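Local atomic coordinates of quinone oxidoreductase (PDB entry 3TQH), a protein that binds NADPH and probably uses it to reduce quinones, as a member of the medium-chain dehydrogenase/reductase family. Residues Y73-G77 with A131-T136. Residues are numbered along the deposited sequence; the frame is centred on the assembly and turned at random.
Sequences YDFSG and AASLPT
A buried strand-on-helix contact, with hydrogen bonds at one end and van der Waals contacts of Ser76 with two alanines at the other, joins Asp74 and Ser76 of strand 74-82 to residues 131-136, where helix 128-133 gives way to helix 135-147. Both segments belong to the enoyl reductase fold. The strand is in its GroES-like part, and the contact lies beside the NADPH pocket.

At the polar end, the carboxylate of Asp74 meets Thr136 of helix 135-147. Thr136 OG1 donates to Asp74 OD1 at 2.5 Å. The hydroxyl arrives on the syn side, 25° out of the carboxylate plane. With its OG1 beside the backbone N (chi1 -71°), Thr136 offers hydroxyl and amide to the same carboxylate. Thr136 N makes weak bonds to both Asp74 OD1 and OD2. A water donates to Asp74 OD2 (2.7 Å) and to Ser133 O, so it links the carboxylate to the backbone at Ser133. Pro135 CB packs against Asp74 OD1 at 3.8 Å.

At the other end, Ser76 CB rests on Ala132 CB at 3.5 Å. Ser76 OG, anti to its own amide nitrogen (chi1 -169°), touches Ala131 CB and is hydrogen-bonded to Phe128 O.

Thr136 also touches NADPH, and its OG1 makes a weak hydrogen bond to Lys268 NZ. Asp74 thus sits one layer behind the cofactor and probably holds the Thr136 hydroxyl in its rotation. The buried carboxylate is met by a hydroxyl, an amide and a water, which probably offset the cost of burying it.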
ATOM      1  N   TYR A  73      -6.242   2.444  -6.520  1.00 10.99           N
ATOM      2  CA  TYR A  73      -5.092   2.714  -7.382  1.00 11.73           C
ATOM      3  C   TYR A  73      -4.426   1.438  -7.916  1.00 11.89           C
ATOM      4  O   TYR A  73      -3.820   1.474  -8.980  1.00 12.85           O
ATOM      5  CB  TYR A  73      -4.040   3.528  -6.623  1.00 12.03           C
ATOM      6  CG  TYR A  73      -4.485   4.900  -6.151  1.00 12.08           C
ATOM      7  CD1 TYR A  73      -4.877   5.887  -7.053  1.00 12.85           C
ATOM      8  CD2 TYR A  73      -4.472   5.225  -4.799  1.00 11.61           C
ATOM      9  CE1 TYR A  73      -5.269   7.153  -6.611  1.00 13.01           C
ATOM     10  CE2 TYR A  73      -4.852   6.484  -4.351  1.00 11.53           C
ATOM     11  CZ  TYR A  73      -5.249   7.440  -5.254  1.00 12.59           C
ATOM     12  OH  TYR A  73      -5.627   8.683  -4.787  1.00 14.05           O
ATOM     13  N   ASP A  74      -4.524   0.336  -7.172  1.00 11.31           N
ATOM     14  CA  ASP A  74      -3.833  -0.906  -7.495  1.00 11.62           C
ATOM     15  C   ASP A  74      -4.716  -1.767  -8.377  1.00 11.47           C
ATOM     16  O   ASP A  74      -5.898  -1.955  -8.069  1.00 11.03           O
ATOM     17  CB  ASP A  74      -3.553  -1.714  -6.223  1.00 11.66           C
ATOM     18  CG  ASP A  74      -2.415  -1.160  -5.388  1.00 13.82           C
ATOM     19  OD1 ASP A  74      -1.772  -0.163  -5.798  1.00 16.91           O
ATOM     20  OD2 ASP A  74      -2.157  -1.745  -4.306  1.00 15.00           O
ATOM     21  N   PHE A  75      -4.151  -2.317  -9.451  1.00 11.57           N
ATOM     22  CA  PHE A  75      -4.938  -3.160 -10.340  1.00 11.76           C
ATOM     23  C   PHE A  75      -4.123  -4.221 -11.058  1.00 12.60           C
ATOM     24  O   PHE A  75      -2.903  -4.148 -11.160  1.00 13.12           O
ATOM     25  CB  PHE A  75      -5.664  -2.310 -11.391  1.00 12.06           C
ATOM     26  CG  PHE A  75      -4.800  -1.943 -12.564  1.00 12.06           C
ATOM     27  CD1 PHE A  75      -4.042  -0.781 -12.547  1.00 11.72           C
ATOM     28  CD2 PHE A  75      -4.722  -2.776 -13.670  1.00 11.67           C
ATOM     29  CE1 PHE A  75      -3.238  -0.452 -13.625  1.00 12.60           C
ATOM     30  CE2 PHE A  75      -3.920  -2.461 -14.741  1.00 12.33           C
ATOM     31  CZ  PHE A  75      -3.175  -1.299 -14.723  1.00 13.58           C
ATOM     32  N   SER A  76      -4.855  -5.176 -11.604  1.00 13.17           N
ATOM     33  CA  SER A  76      -4.309  -6.298 -12.332  1.00 14.35           C
ATOM     34  C   SER A  76      -5.331  -6.609 -13.426  1.00 14.76           C
ATOM     35  O   SER A  76      -6.534  -6.539 -13.179  1.00 14.37           O
ATOM     36  CB  SER A  76      -4.170  -7.470 -11.365  1.00 14.51           C
ATOM     37  OG  SER A  76      -3.430  -8.518 -11.932  1.00 17.82           O
ATOM     38  N   GLY A  77      -4.867  -6.921 -14.634  1.00 15.71           N
ATOM     39  CA  GLY A  77      -5.790  -7.179 -15.746  1.00 16.40           C
ATOM     40  C   GLY A  77      -5.194  -7.351 -17.136  1.00 17.40           C
ATOM     41  O   GLY A  77      -3.991  -7.553 -17.294  1.00 17.51           O
ATOM     42  N   ALA A 131      -1.085 -10.104  -8.086  1.00 15.85           N
ATOM     43  CA  ALA A 131      -0.541  -8.973  -8.836  1.00 15.62           C
ATOM     44  C   ALA A 131      -1.176  -7.635  -8.443  1.00 14.25           C
ATOM     45  O   ALA A 131      -0.494  -6.616  -8.428  1.00 14.15           O
ATOM     46  CB  ALA A 131      -0.681  -9.207 -10.335  1.00 16.16           C
ATOM     47  N   ALA A 132      -2.473  -7.637  -8.140  1.00 13.75           N
ATOM     48  CA  ALA A 132      -3.187  -6.407  -7.781  1.00 12.77           C
ATOM     49  C   ALA A 132      -2.938  -6.015  -6.330  1.00 12.39           C
ATOM     50  O   ALA A 132      -3.116  -4.865  -5.961  1.00 11.76           O
ATOM     51  CB  ALA A 132      -4.686  -6.566  -8.026  1.00 12.44           C
ATOM     52  N   SER A 133      -2.530  -6.974  -5.509  1.00 13.47           N
ATOM     53  CA  SER A 133      -2.291  -6.734  -4.086  1.00 13.50           C
ATOM     54  C   SER A 133      -0.898  -6.180  -3.796  1.00 14.09           C
ATOM     55  O   SER A 133      -0.640  -5.688  -2.698  1.00 14.18           O
ATOM     56  CB  SER A 133      -2.510  -8.026  -3.300  1.00 14.28           C
ATOM     57  OG  SER A 133      -3.873  -8.427  -3.359  1.00 14.18           O
ATOM     58  N   LEU A 134      -0.018  -6.240  -4.785  1.00 14.98           N
ATOM     59  CA  LEU A 134       1.401  -5.958  -4.586  1.00 16.26           C
ATOM     60  C   LEU A 134       1.854  -4.492  -4.756  1.00 16.28           C
ATOM     61  O   LEU A 134       2.637  -4.015  -3.941  1.00 17.46           O
ATOM     62  CB  LEU A 134       2.228  -6.863  -5.509  1.00 17.55           C
ATOM     63  CG  LEU A 134       3.739  -6.936  -5.283  1.00 19.11           C
ATOM     64  CD1 LEU A 134       4.083  -7.430  -3.883  1.00 19.06           C
ATOM     65  CD2 LEU A 134       4.370  -7.823  -6.340  1.00 19.60           C
ATOM     66  N   PRO A 135       1.396  -3.784  -5.811  1.00 15.80           N
ATOM     67  CA  PRO A 135       2.044  -2.514  -6.174  1.00 16.16           C
ATOM     68  C   PRO A 135       2.196  -1.460  -5.066  1.00 16.00           C
ATOM     69  O   PRO A 135       3.323  -1.084  -4.750  1.00 17.23           O
ATOM     70  CB  PRO A 135       1.160  -1.991  -7.311  1.00 15.74           C
ATOM     71  CG  PRO A 135       0.637  -3.210  -7.938  1.00 15.46           C
ATOM     72  CD  PRO A 135       0.364  -4.141  -6.798  1.00 15.26           C
ATOM     73  N   THR A 136       1.097  -0.996  -4.472  1.00 14.73           N
ATOM     74  CA  THR A 136       1.197   0.052  -3.454  1.00 14.68           C
ATOM     75  C   THR A 136       1.941  -0.445  -2.210  1.00 14.81           C
ATOM     76  O   THR A 136       2.941   0.152  -1.809  1.00 15.62           O
ATOM     77  CB  THR A 136      -0.183   0.636  -3.054  1.00 13.79           C
ATOM     78  OG1 THR A 136      -0.700   1.422  -4.136  1.00 14.28           O
ATOM     79  CG2 THR A 136      -0.052   1.526  -1.814  1.00 13.35           C
TER
HETATM   80  O   HOH W   1      -1.010  -2.828  -2.138  1.00  2.00           O